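Local coordinates for nonsense-mediated mRNA decay protein 2 (Saccharomyces cerevisiae, PDB 4LUN), which takes part in nonsense-mediated decay of mRNAs with premature stop codons, binding the helicase Upf1 through its C-terminal region, which lies outside this N-terminal MIF4G domain, at residues E71-V76 / T109-G114; C79-L84 / K141-V146; K210-F215 / G300-L305; T294-L299 / L305-L310. One frame throughout, in Å; residues are numbered along the deposited sequence.

Interaction 1: E71-V76 / T109-G114; sequences EIIVTV and TSPLLG
Ile-73 meets the second helix first, with its CB directed at it: methyl CD1 comes 3.6 Å from Pro-111 CG, and the two side chains cross nearly at right angles. The first torsion (chi1 -68°) turns CG1, which carries CD1, to the side of the backbone N and leaves CG2 beside the carbonyl carbon, where it stands 4.2 Å from Leu-112 N. Proline suits the opposite position because its ring is compact and apolar. Its N has no hydrogen to give to the preceding turn, and helix 106-116 is kinked there. One turn beyond Ile-73, Val-76 sets CG1 3.8 Å from Leu-112 CD1 and only slightly farther from CD2, so one methyl faces both tips of the leucine. Ile-97 and Leu-100 of the intervening helix 87-104 also touch Val-76. The two short helical segments run 9.6 Å apart with N-to-C directions 32° apart. Such roughly parallel helices, separated in sequence by another helix, are characteristic of the HEAT-repeat type of alpha-helical stacking found in MIF4G domains.

Interaction 2: C79-L84 / K141-V146; sequences CLLNVL and KGNLRV
Val-146 buries more surface here than any other residue, its forked side chain serving two partners with separate branches. CG1 lies 3.9 Å from Leu-80 CD1 and about as far from Leu-80 CG, while CG2 is 4.1 Å from Val-83 CB. The torsion that sets CG1 anti to the valine's N (chi1 167°) leaves CG2 beside that N, so the helix-borne fork straddles both the last turn of helix 69-81 and the loop that follows. Leu-80 is further packed against Ala-93 and Ile-97 of helix 87-104. Asn-143 is the second large contributor, and it faces Leu-81, whose CA is the nearest across the contact. As modelled, Asn-143 OD1 is 3.1 Å from Leu-81 O, although which end of the amide points there is doubtful. An amide is a plausible neighbour for a carbonyl near the end of a helix. The CD2 methyl of Leu-81 lies alongside the amide, and Ala-119 touches both side chains. Past the helix end, a water donates to Leu-84 O at 3.1 Å and, weakly, to Gly-142 O. Apolar packing therefore dominates, with one bridging water and a polar amide beside the Leu-81 carbonyl.

Interaction 3: K210-F215 / G300-L305; sequences KFAPLF and GEFFKL
Phe-302 brings the edge of its ring to two aliphatic carbons of the opposite turn. Ala-212 CB lies in the ring plane, 3.7 Å from Phe-302 CZ, and Phe-215 CB sits near the same plane, 3.7 Å from Phe-302 CE2. Setting CG trans to the backbone N (chi1 -173°) sends the ring out from the end of helix 277-303, and alanine's small methyl allows the turn to come close. Aromatic-aromatic contacts form the second group. Phe-303 CZ reaches Phe-215 CD1 at 3.9 Å, presenting its edge while the two side chains slant across each other; within the same helical turn, Phe-302 CD2 lies 3.6 Å above one face of the Phe-303 ring. Ile-208 touches all three phenylalanines. Arg-216 makes a cation-pi interaction with the Phe-302 ring and is hydrogen-bonded to Phe-302 O. Replacing Phe-302 by an alanine would probably open a gap beside Ala-212 and Phe-215 and leave Arg-216 without its aromatic partner. Backbone bonds finish the helix: Leu-305 N to Gly-300 O (2.9 Å) belongs to a Schellman motif with Lys-304 at positive phi. With no hydrogen bond between the segments, their union rests on hydrophobic burial and close packing of rings and methyls.

Interaction 4: T294-L299 / L305-L310; sequences TSAITL and LEIPEL
Ile-307 lays its branched side chain over the last turns of the helix it follows, meeting Ala-296 with both arms. CG2 packs 4.0 Å from Ala-296 CB, and CD1 comes 3.4 Å from Ala-296 O and 4.0 Å from Ile-297 CA, so the methyl rests on the helix backbone itself. Its chi1 of -29° is far from a staggered value; with CG1 twisted this way, CD1 folds in over the main chain, which suggests some strain. Leu-310 approaches the same alanine from farther along, CD1 standing 4.0 Å from Ala-296 CB. Alanine suits this position because its single methyl can seat two larger aliphatic groups. A serine in place of Ile-307 would probably leave Ala-296 and the backbone at Ile-297 without their apolar cover and let this part of the tail drift off the helix.

The motif is a helix followed by a sharp reversal: beyond the Schellman turn the chain runs back in extended form, Leu-305 to Glu-309, along helix 277-303. In the next shell, the ring of Pro-308 restricts phi, consistent with the extended course, and touches Phe-247 and Thr-251 of helix 231-271, while Phe-247 also touches Ala-296. Leu-310 packs on His-254, and its carbonyl accepts a hydrogen bond from Lys-293. On another side of the helix, Ser-295 OG is hydrogen-bonded with Thr-201 OG1, and Leu-299 packs on Thr-205 and Ile-208 of helix 201-210. Ile-307 and Pro-308 also touch a crystal neighbour, which may influence the tail's exact path.

Overall arrangement
From the N terminus, 71-76 and 79-84 both draw on helix 69-81, and their partners follow in the same order, so interactions 1 and 2 cross: the first closes a loop of 32 residues at 109-114, the second one of 56 at 141-146. They touch where Leu-112 CD2 lies 4.2 Å from Leu-80 CD2. Interaction 3 opens later, joining the turn after helix 201-210 to the end of helix 277-303 across 84 residues; Arg-145 packing on Lys-210 connects it to interaction 2. Interaction 4, with only five residues between segments, crosses interaction 3 and shares Leu-305. Interactions 1 and 4 are farthest apart, their centres about 41 Å from each other.

Interaction 1: E71-V76 / T109-G114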
loop_
_atom_site.group_PDB
_atom_site.type_symbol
_atom_site.label_atom_id
_atom_site.label_comp_id
_atom_site.label_asym_id
_atom_site.label_seq_id
_atom_site.Cartn_x
_atom_site.Cartn_y
_atom_site.Cartn_z
ATOM N N GLU A 71 -2.123 -24.211 -7.049
ATOM C CA GLU A 71 -2.087 -23.454 -8.290
ATOM C C GLU A 71 -2.941 -22.188 -8.226
ATOM O O GLU A 71 -2.575 -21.155 -8.794
ATOM C CB GLU A 71 -2.528 -24.330 -9.468
ATOM C CG GLU A 71 -2.710 -23.568 -10.757
ATOM C CD GLU A 71 -2.731 -24.472 -11.962
ATOM O OE1 GLU A 71 -2.818 -25.706 -11.776
ATOM O OE2 GLU A 71 -2.650 -23.949 -13.095
ATOM N N ILE A 72 -4.070 -22.264 -7.526
ATOM C CA ILE A 72 -4.945 -21.104 -7.371
ATOM C C ILE A 72 -4.237 -20.026 -6.550
ATOM O O ILE A 72 -4.297 -18.840 -6.881
ATOM C CB ILE A 72 -6.266 -21.478 -6.669
ATOM C CG1 ILE A 72 -7.156 -22.302 -7.599
ATOM C CG2 ILE A 72 -7.019 -20.229 -6.235
ATOM C CD1 ILE A 72 -8.418 -22.816 -6.932
ATOM N N ILE A 73 -3.557 -20.453 -5.491
ATOM C CA ILE A 73 -2.811 -19.540 -4.626
ATOM C C ILE A 73 -1.732 -18.777 -5.399
ATOM O O ILE A 73 -1.656 -17.549 -5.320
ATOM C CB ILE A 73 -2.167 -20.301 -3.451
ATOM C CG1 ILE A 73 -3.254 -20.811 -2.504
ATOM C CG2 ILE A 73 -1.168 -19.413 -2.708
ATOM C CD1 ILE A 73 -2.781 -21.884 -1.565
ATOM N N VAL A 74 -0.905 -19.502 -6.150
ATOM C CA VAL A 74 0.111 -18.867 -6.997
ATOM C C VAL A 74 -0.505 -17.947 -8.049
ATOM O O VAL A 74 -0.056 -16.815 -8.236
ATOM C CB VAL A 74 0.996 -19.911 -7.698
ATOM C CG1 VAL A 74 1.952 -19.229 -8.677
ATOM C CG2 VAL A 74 1.771 -20.718 -6.671
ATOM N N THR A 75 -1.537 -18.431 -8.730
ATOM C CA THR A 75 -2.212 -17.642 -9.754
ATOM C C THR A 75 -2.799 -16.351 -9.197
ATOM O O THR A 75 -2.591 -15.270 -9.757
ATOM C CB THR A 75 -3.327 -18.450 -10.440
ATOM O OG1 THR A 75 -2.756 -19.606 -11.066
ATOM C CG2 THR A 75 -4.043 -17.602 -11.481
ATOM N N VAL A 76 -3.529 -16.464 -8.091
ATOM C CA VAL A 76 -4.140 -15.306 -7.453
ATOM C C VAL A 76 -3.082 -14.330 -6.913
ATOM O O VAL A 76 -3.262 -13.113 -6.980
ATOM C CB VAL A 76 -5.114 -15.748 -6.336
ATOM C CG1 VAL A 76 -5.203 -14.718 -5.237
ATOM C CG2 VAL A 76 -6.494 -16.038 -6.921
ATOM N N THR A 109 -5.738 -18.435 2.445
ATOM C CA THR A 109 -5.348 -17.064 2.814
ATOM C C THR A 109 -3.963 -16.940 3.445
ATOM O O THR A 109 -3.237 -15.967 3.180
ATOM C CB THR A 109 -6.430 -16.404 3.702
ATOM O OG1 THR A 109 -7.707 -16.583 3.073
ATOM C CG2 THR A 109 -6.158 -14.913 3.875
ATOM N N SER A 110 -3.585 -17.899 4.282
ATOM C CA SER A 110 -2.256 -17.875 4.899
ATOM C C SER A 110 -1.102 -17.823 3.890
ATOM O O SER A 110 -0.291 -16.881 3.931
ATOM C CB SER A 110 -2.076 -19.002 5.937
ATOM O OG SER A 110 -0.718 -19.127 6.326
ATOM N N PRO A 111 -1.020 -18.801 2.964
ATOM C CA PRO A 111 0.085 -18.692 2.001
ATOM C C PRO A 111 -0.045 -17.493 1.050
ATOM O O PRO A 111 0.976 -16.945 0.621
ATOM C CB PRO A 111 0.021 -20.017 1.230
ATOM C CG PRO A 111 -1.374 -20.518 1.423
ATOM C CD PRO A 111 -1.807 -20.035 2.775
ATOM N N LEU A 112 -1.271 -17.081 0.736
ATOM C CA LEU A 112 -1.475 -15.908 -0.101
ATOM C C LEU A 112 -0.931 -14.669 0.605
ATOM O O LEU A 112 -0.200 -13.882 0.011
ATOM C CB LEU A 112 -2.959 -15.699 -0.424
ATOM C CG LEU A 112 -3.287 -14.345 -1.083
ATOM C CD1 LEU A 112 -2.632 -14.220 -2.442
ATOM C CD2 LEU A 112 -4.783 -14.097 -1.188
ATOM N N LEU A 113 -1.281 -14.506 1.877
ATOM C CA LEU A 113 -0.837 -13.321 2.609
ATOM C C LEU A 113 0.679 -13.280 2.717
ATOM O O LEU A 113 1.298 -12.228 2.528
ATOM C CB LEU A 113 -1.469 -13.287 4.001
ATOM C CG LEU A 113 -0.944 -12.203 4.944
ATOM C CD1 LEU A 113 -1.191 -10.828 4.342
ATOM C CD2 LEU A 113 -1.613 -12.304 6.302
ATOM N N GLY A 114 1.277 -14.426 3.030
ATOM C CA GLY A 114 2.719 -14.495 3.186
ATOM C C GLY A 114 3.455 -14.121 1.915
ATOM O O GLY A 114 4.470 -13.422 1.961
#

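Interaction 2: C79-L84 / K141-V146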
loop_
_atom_site.group_PDB
_atom_site.type_symbol
_atom_site.label_atom_id
_atom_site.label_comp_id
_atom_site.label_asym_id
_atom_site.label_seq_id
_atom_site.Cartn_x
_atom_site.Cartn_y
_atom_site.Cartn_z
ATOM N N CYS A 79 -2.045 -12.331 -9.822
ATOM C CA CYS A 79 -3.133 -11.433 -10.211
ATOM C C CYS A 79 -3.311 -10.280 -9.229
ATOM O O CYS A 79 -3.545 -9.141 -9.639
ATOM C CB CYS A 79 -4.449 -12.196 -10.338
ATOM S SG CYS A 79 -4.438 -13.416 -11.659
ATOM N N LEU A 80 -3.213 -10.582 -7.937
ATOM C CA LEU A 80 -3.421 -9.572 -6.905
ATOM C C LEU A 80 -2.338 -8.502 -6.950
ATOM O O LEU A 80 -2.610 -7.307 -6.799
ATOM C CB LEU A 80 -3.446 -10.227 -5.523
ATOM C CG LEU A 80 -4.349 -9.552 -4.501
ATOM C CD1 LEU A 80 -5.720 -9.304 -5.109
ATOM C CD2 LEU A 80 -4.456 -10.438 -3.267
ATOM N N LEU A 81 -1.103 -8.939 -7.159
ATOM C CA LEU A 81 0.028 -8.021 -7.193
ATOM C C LEU A 81 -0.031 -7.127 -8.423
ATOM O O LEU A 81 0.600 -6.076 -8.462
ATOM C CB LEU A 81 1.349 -8.790 -7.155
ATOM C CG LEU A 81 1.730 -9.508 -5.858
ATOM C CD1 LEU A 81 2.963 -10.378 -6.068
ATOM C CD2 LEU A 81 1.991 -8.503 -4.758
ATOM N N ASN A 82 -0.797 -7.543 -9.428
ATOM C CA ASN A 82 -0.865 -6.809 -10.682
ATOM C C ASN A 82 -2.199 -6.107 -10.928
ATOM O O ASN A 82 -2.470 -5.653 -12.039
ATOM C CB ASN A 82 -0.543 -7.743 -11.855
ATOM C CG ASN A 82 0.909 -8.188 -11.862
ATOM O OD1 ASN A 82 1.822 -7.367 -11.756
ATOM N ND2 ASN A 82 1.128 -9.490 -11.987
ATOM N N VAL A 83 -3.036 -6.019 -9.900
ATOM C CA VAL A 83 -4.294 -5.283 -10.021
ATOM C C VAL A 83 -4.003 -3.834 -10.409
ATOM O O VAL A 83 -3.125 -3.196 -9.829
ATOM C CB VAL A 83 -5.116 -5.328 -8.713
ATOM C CG1 VAL A 83 -6.388 -4.496 -8.842
ATOM C CG2 VAL A 83 -5.468 -6.763 -8.355
ATOM N N LEU A 84 -4.731 -3.327 -11.398
ATOM C CA LEU A 84 -4.525 -1.964 -11.879
ATOM C C LEU A 84 -4.901 -0.954 -10.800
ATOM O O LEU A 84 -5.520 -1.313 -9.795
ATOM C CB LEU A 84 -5.372 -1.724 -13.129
ATOM C CG LEU A 84 -5.247 -2.770 -14.237
ATOM C CD1 LEU A 84 -6.339 -2.585 -15.283
ATOM C CD2 LEU A 84 -3.870 -2.705 -14.881
ATOM N N LYS A 141 2.421 1.486 -4.068
ATOM C CA LYS A 141 1.217 2.182 -3.629
ATOM C C LYS A 141 -0.009 1.387 -4.018
ATOM O O LYS A 141 -0.957 1.300 -3.246
ATOM C CB LYS A 141 1.143 3.604 -4.220
ATOM C CG LYS A 141 2.212 4.529 -3.659
ATOM C CD LYS A 141 1.989 5.990 -4.052
ATOM C CE LYS A 141 1.790 6.168 -5.533
ATOM N NZ LYS A 141 1.900 7.616 -5.914
ATOM N N GLY A 142 0.007 0.807 -5.208
ATOM C CA GLY A 142 -1.097 -0.046 -5.636
ATOM C C GLY A 142 -1.219 -1.287 -4.773
ATOM O O GLY A 142 -2.323 -1.698 -4.389
ATOM N N ASN A 143 -0.080 -1.911 -4.494
ATOM C CA ASN A 143 -0.059 -3.081 -3.628
ATOM C C ASN A 143 -0.530 -2.741 -2.220
ATOM O O ASN A 143 -1.262 -3.518 -1.599
ATOM C CB ASN A 143 1.345 -3.689 -3.586
ATOM C CG ASN A 143 1.756 -4.295 -4.921
ATOM O OD1 ASN A 143 0.902 -4.649 -5.740
ATOM N ND2 ASN A 143 3.058 -4.440 -5.131
ATOM N N LEU A 144 -0.114 -1.585 -1.718
ATOM C CA LEU A 144 -0.554 -1.152 -0.394
ATOM C C LEU A 144 -2.052 -0.904 -0.385
ATOM O O LEU A 144 -2.739 -1.229 0.579
ATOM C CB LEU A 144 0.198 0.126 0.030
ATOM C CG LEU A 144 -0.212 0.808 1.340
ATOM C CD1 LEU A 144 0.105 -0.094 2.540
ATOM C CD2 LEU A 144 0.509 2.140 1.461
ATOM N N ARG A 145 -2.573 -0.350 -1.475
ATOM C CA ARG A 145 -4.000 -0.035 -1.510
ATOM C C ARG A 145 -4.814 -1.318 -1.457
ATOM O O ARG A 145 -5.768 -1.444 -0.674
ATOM C CB ARG A 145 -4.327 0.759 -2.776
ATOM C CG ARG A 145 -5.730 1.341 -2.792
ATOM C CD ARG A 145 -6.694 0.446 -3.515
ATOM N NE ARG A 145 -8.059 0.966 -3.437
ATOM C CZ ARG A 145 -8.599 1.760 -4.353
ATOM N NH1 ARG A 145 -7.891 2.122 -5.417
ATOM N NH2 ARG A 145 -9.848 2.185 -4.209
ATOM N N VAL A 146 -4.414 -2.282 -2.274
ATOM C CA VAL A 146 -5.116 -3.563 -2.348
ATOM C C VAL A 146 -5.018 -4.313 -1.023
ATOM O O VAL A 146 -6.000 -4.899 -0.555
ATOM C CB VAL A 146 -4.589 -4.415 -3.527
ATOM C CG1 VAL A 146 -5.086 -5.854 -3.421
ATOM C CG2 VAL A 146 -5.026 -3.788 -4.861
HETATM O O HOH W 1 -4.280 -0.946 -7.027
#

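Interaction 3: K210-F215 / G300-L305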
loop_
_atom_site.group_PDB
_atom_site.type_symbol
_atom_site.label_atom_id
_atom_site.label_comp_id
_atom_site.label_asym_id
_atom_site.label_seq_id
_atom_site.Cartn_x
_atom_site.Cartn_y
_atom_site.Cartn_z
ATOM N N LYS A 210 -6.746 8.154 0.684
ATOM C CA LYS A 210 -7.636 7.044 0.394
ATOM C C LYS A 210 -8.207 6.384 1.646
ATOM O O LYS A 210 -9.291 5.799 1.598
ATOM C CB LYS A 210 -6.918 6.007 -0.479
ATOM C CG LYS A 210 -7.842 4.971 -1.109
ATOM C CD LYS A 210 -7.320 4.504 -2.460
ATOM C CE LYS A 210 -7.484 5.575 -3.538
ATOM N NZ LYS A 210 -8.927 5.843 -3.830
ATOM N N PHE A 211 -7.486 6.472 2.762
ATOM C CA PHE A 211 -7.909 5.780 3.977
ATOM C C PHE A 211 -8.017 6.708 5.178
ATOM O O PHE A 211 -7.612 6.366 6.287
ATOM C CB PHE A 211 -6.981 4.592 4.257
ATOM C CG PHE A 211 -6.941 3.595 3.132
ATOM C CD1 PHE A 211 -8.000 2.726 2.924
ATOM C CD2 PHE A 211 -5.864 3.547 2.260
ATOM C CE1 PHE A 211 -7.974 1.803 1.881
ATOM C CE2 PHE A 211 -5.827 2.641 1.220
ATOM C CZ PHE A 211 -6.883 1.765 1.018
ATOM N N ALA A 212 -8.586 7.890 4.934
ATOM C CA ALA A 212 -8.699 8.950 5.946
ATOM C C ALA A 212 -9.287 8.559 7.306
ATOM O O ALA A 212 -8.806 9.047 8.337
ATOM C CB ALA A 212 -9.446 10.159 5.373
ATOM N N PRO A 213 -10.324 7.699 7.329
ATOM C CA PRO A 213 -10.847 7.373 8.661
ATOM C C PRO A 213 -9.822 6.739 9.594
ATOM O O PRO A 213 -10.014 6.799 10.801
ATOM C CB PRO A 213 -11.974 6.378 8.366
ATOM C CG PRO A 213 -12.400 6.701 6.976
ATOM C CD PRO A 213 -11.161 7.118 6.258
ATOM N N LEU A 214 -8.744 6.167 9.062
ATOM C CA LEU A 214 -7.707 5.619 9.931
ATOM C C LEU A 214 -6.911 6.718 10.607
ATOM O O LEU A 214 -6.177 6.454 11.545
ATOM C CB LEU A 214 -6.768 4.679 9.144
ATOM C CG LEU A 214 -7.417 3.457 8.490
ATOM C CD1 LEU A 214 -6.385 2.616 7.753
ATOM C CD2 LEU A 214 -8.111 2.592 9.545
ATOM N N PHE A 215 -7.050 7.961 10.141
ATOM C CA PHE A 215 -6.192 9.049 10.615
ATOM C C PHE A 215 -6.943 10.153 11.337
ATOM O O PHE A 215 -6.341 11.116 11.832
ATOM C CB PHE A 215 -5.386 9.620 9.450
ATOM C CG PHE A 215 -4.400 8.646 8.908
ATOM C CD1 PHE A 215 -3.159 8.507 9.511
ATOM C CD2 PHE A 215 -4.735 7.817 7.851
ATOM C CE1 PHE A 215 -2.248 7.583 9.026
ATOM C CE2 PHE A 215 -3.835 6.883 7.368
ATOM C CZ PHE A 215 -2.584 6.770 7.968
ATOM N N GLY A 300 0.295 18.765 5.739
ATOM C CA GLY A 300 -0.127 19.844 6.607
ATOM C C GLY A 300 -1.603 20.149 6.477
ATOM O O GLY A 300 -2.278 20.364 7.482
ATOM N N GLU A 301 -2.106 20.175 5.251
ATOM C CA GLU A 301 -3.528 20.420 5.026
ATOM C C GLU A 301 -4.375 19.341 5.693
ATOM O O GLU A 301 -5.329 19.646 6.406
ATOM C CB GLU A 301 -3.844 20.464 3.532
ATOM C CG GLU A 301 -3.452 21.773 2.850
ATOM C CD GLU A 301 -3.605 21.731 1.337
ATOM O OE1 GLU A 301 -3.461 22.797 0.697
ATOM O OE2 GLU A 301 -3.863 20.636 0.786
ATOM N N PHE A 302 -4.008 18.083 5.467
ATOM C CA PHE A 302 -4.778 16.953 5.983
ATOM C C PHE A 302 -4.845 16.962 7.505
ATOM O O PHE A 302 -5.925 16.820 8.098
ATOM C CB PHE A 302 -4.189 15.624 5.491
ATOM C CG PHE A 302 -5.030 14.427 5.845
ATOM C CD1 PHE A 302 -5.955 13.926 4.941
ATOM C CD2 PHE A 302 -4.908 13.818 7.080
ATOM C CE1 PHE A 302 -6.733 12.827 5.266
ATOM C CE2 PHE A 302 -5.687 12.721 7.409
ATOM C CZ PHE A 302 -6.599 12.235 6.502
ATOM N N PHE A 303 -3.692 17.114 8.148
ATOM C CA PHE A 303 -3.628 17.035 9.608
ATOM C C PHE A 303 -3.871 18.382 10.289
ATOM O O PHE A 303 -3.749 18.497 11.514
ATOM C CB PHE A 303 -2.299 16.421 10.066
ATOM C CG PHE A 303 -2.178 14.940 9.762
ATOM C CD1 PHE A 303 -2.633 13.994 10.675
ATOM C CD2 PHE A 303 -1.623 14.502 8.572
ATOM C CE1 PHE A 303 -2.525 12.633 10.410
ATOM C CE2 PHE A 303 -1.519 13.145 8.290
ATOM C CZ PHE A 303 -1.973 12.207 9.212
ATOM N N LYS A 304 -4.221 19.387 9.488
ATOM C CA LYS A 304 -4.548 20.723 9.988
ATOM C C LYS A 304 -3.405 21.325 10.799
ATOM O O LYS A 304 -3.576 21.764 11.939
ATOM C CB LYS A 304 -5.858 20.688 10.785
ATOM C CG LYS A 304 -7.007 20.078 9.980
ATOM C CD LYS A 304 -8.362 20.274 10.654
ATOM C CE LYS A 304 -8.630 19.218 11.716
ATOM N NZ LYS A 304 -8.977 17.886 11.133
ATOM N N LEU A 305 -2.225 21.331 10.188
ATOM C CA LEU A 305 -1.022 21.796 10.838
ATOM C C LEU A 305 -0.481 22.922 9.969
ATOM O O LEU A 305 -0.700 22.929 8.753
ATOM C CB LEU A 305 0.016 20.674 10.886
ATOM C CG LEU A 305 -0.384 19.300 11.414
ATOM C CD1 LEU A 305 0.683 18.290 11.012
ATOM C CD2 LEU A 305 -0.545 19.325 12.918
#

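Interaction 4: T294-L299 / L305-L310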
loop_
_atom_site.group_PDB
_atom_site.type_symbol
_atom_site.label_atom_id
_atom_site.label_comp_id
_atom_site.label_asym_id
_atom_site.label_seq_id
_atom_site.Cartn_x
_atom_site.Cartn_y
_atom_site.Cartn_z
ATOM N N THR A 294 5.689 19.765 -1.898
ATOM C CA THR A 294 4.359 19.316 -2.307
ATOM C C THR A 294 3.767 18.409 -1.241
ATOM O O THR A 294 2.601 18.543 -0.859
ATOM C CB THR A 294 4.423 18.550 -3.628
ATOM O OG1 THR A 294 4.947 19.413 -4.641
ATOM C CG2 THR A 294 3.040 18.080 -4.042
ATOM N N SER A 295 4.582 17.485 -0.747
ATOM C CA SER A 295 4.115 16.559 0.279
ATOM C C SER A 295 3.905 17.228 1.635
ATOM O O SER A 295 2.938 16.928 2.333
ATOM C CB SER A 295 5.083 15.392 0.410
ATOM O OG SER A 295 5.031 14.594 -0.754
ATOM N N ALA A 296 4.816 18.123 2.015
ATOM C CA ALA A 296 4.652 18.923 3.228
ATOM C C ALA A 296 3.305 19.651 3.233
ATOM O O ALA A 296 2.601 19.667 4.243
ATOM C CB ALA A 296 5.786 19.919 3.356
ATOM N N ILE A 297 2.942 20.230 2.096
ATOM C CA ILE A 297 1.716 21.017 2.012
ATOM C C ILE A 297 0.493 20.119 2.171
ATOM O O ILE A 297 -0.432 20.433 2.923
ATOM C CB ILE A 297 1.663 21.826 0.699
ATOM C CG1 ILE A 297 2.641 23.008 0.792
ATOM C CG2 ILE A 297 0.241 22.307 0.417
ATOM C CD1 ILE A 297 2.827 23.741 -0.494
ATOM N N THR A 298 0.517 18.983 1.489
ATOM C CA THR A 298 -0.584 18.030 1.545
ATOM C C THR A 298 -0.744 17.455 2.948
ATOM O O THR A 298 -1.866 17.351 3.476
ATOM C CB THR A 298 -0.354 16.899 0.537
ATOM O OG1 THR A 298 -0.370 17.439 -0.795
ATOM C CG2 THR A 298 -1.440 15.826 0.662
ATOM N N LEU A 299 0.374 17.071 3.561
ATOM C CA LEU A 299 0.316 16.497 4.908
ATOM C C LEU A 299 -0.189 17.535 5.893
ATOM O O LEU A 299 -1.005 17.235 6.775
ATOM C CB LEU A 299 1.686 15.960 5.337
ATOM C CG LEU A 299 2.133 14.709 4.581
ATOM C CD1 LEU A 299 3.640 14.480 4.712
ATOM C CD2 LEU A 299 1.361 13.492 5.059
ATOM N N LEU A 305 -2.225 21.331 10.188
ATOM C CA LEU A 305 -1.022 21.796 10.838
ATOM C C LEU A 305 -0.481 22.922 9.969
ATOM O O LEU A 305 -0.700 22.929 8.753
ATOM C CB LEU A 305 0.016 20.674 10.886
ATOM C CG LEU A 305 -0.384 19.300 11.414
ATOM C CD1 LEU A 305 0.683 18.290 11.012
ATOM C CD2 LEU A 305 -0.545 19.325 12.918
ATOM N N GLU A 306 0.227 23.869 10.567
ATOM C CA GLU A 306 0.921 24.861 9.748
ATOM C C GLU A 306 2.282 24.325 9.292
ATOM O O GLU A 306 2.991 23.662 10.056
ATOM C CB GLU A 306 1.075 26.195 10.477
ATOM C CG GLU A 306 -0.242 26.851 10.893
ATOM C CD GLU A 306 -1.186 27.124 9.730
ATOM O OE1 GLU A 306 -0.712 27.392 8.603
ATOM O OE2 GLU A 306 -2.416 27.074 9.948
ATOM N N ILE A 307 2.608 24.620 8.037
ATOM C CA ILE A 307 3.831 24.196 7.359
ATOM C C ILE A 307 4.949 25.163 7.717
ATOM O O ILE A 307 4.684 26.341 7.992
ATOM C CB ILE A 307 3.620 24.284 5.826
ATOM C CG1 ILE A 307 2.153 24.062 5.488
ATOM C CG2 ILE A 307 4.446 23.261 5.073
ATOM C CD1 ILE A 307 1.725 22.638 5.695
ATOM N N PRO A 308 6.208 24.689 7.705
ATOM C CA PRO A 308 7.305 25.655 7.833
ATOM C C PRO A 308 7.306 26.577 6.622
ATOM O O PRO A 308 6.666 26.254 5.622
ATOM C CB PRO A 308 8.559 24.777 7.784
ATOM C CG PRO A 308 8.077 23.376 8.093
ATOM C CD PRO A 308 6.691 23.305 7.558
ATOM N N GLU A 309 8.005 27.704 6.722
ATOM C CA GLU A 309 8.161 28.610 5.585
ATOM C C GLU A 309 8.875 27.897 4.446
ATOM O O GLU A 309 10.009 27.433 4.610
ATOM C CB GLU A 309 8.969 29.841 6.003
ATOM C CG GLU A 309 9.201 30.809 4.865
ATOM C CD GLU A 309 7.894 31.307 4.263
ATOM O OE1 GLU A 309 7.088 31.903 5.009
ATOM O OE2 GLU A 309 7.663 31.096 3.052
ATOM N N LEU A 310 8.221 27.795 3.294
ATOM C CA LEU A 310 8.819 27.107 2.153
ATOM C C LEU A 310 8.755 27.915 0.862
ATOM O O LEU A 310 8.807 27.344 -0.218
ATOM C CB LEU A 310 8.135 25.758 1.931
ATOM C CG LEU A 310 8.335 24.753 3.062
ATOM C CD1 LEU A 310 7.435 23.558 2.841
ATOM C CD2 LEU A 310 9.798 24.303 3.136
#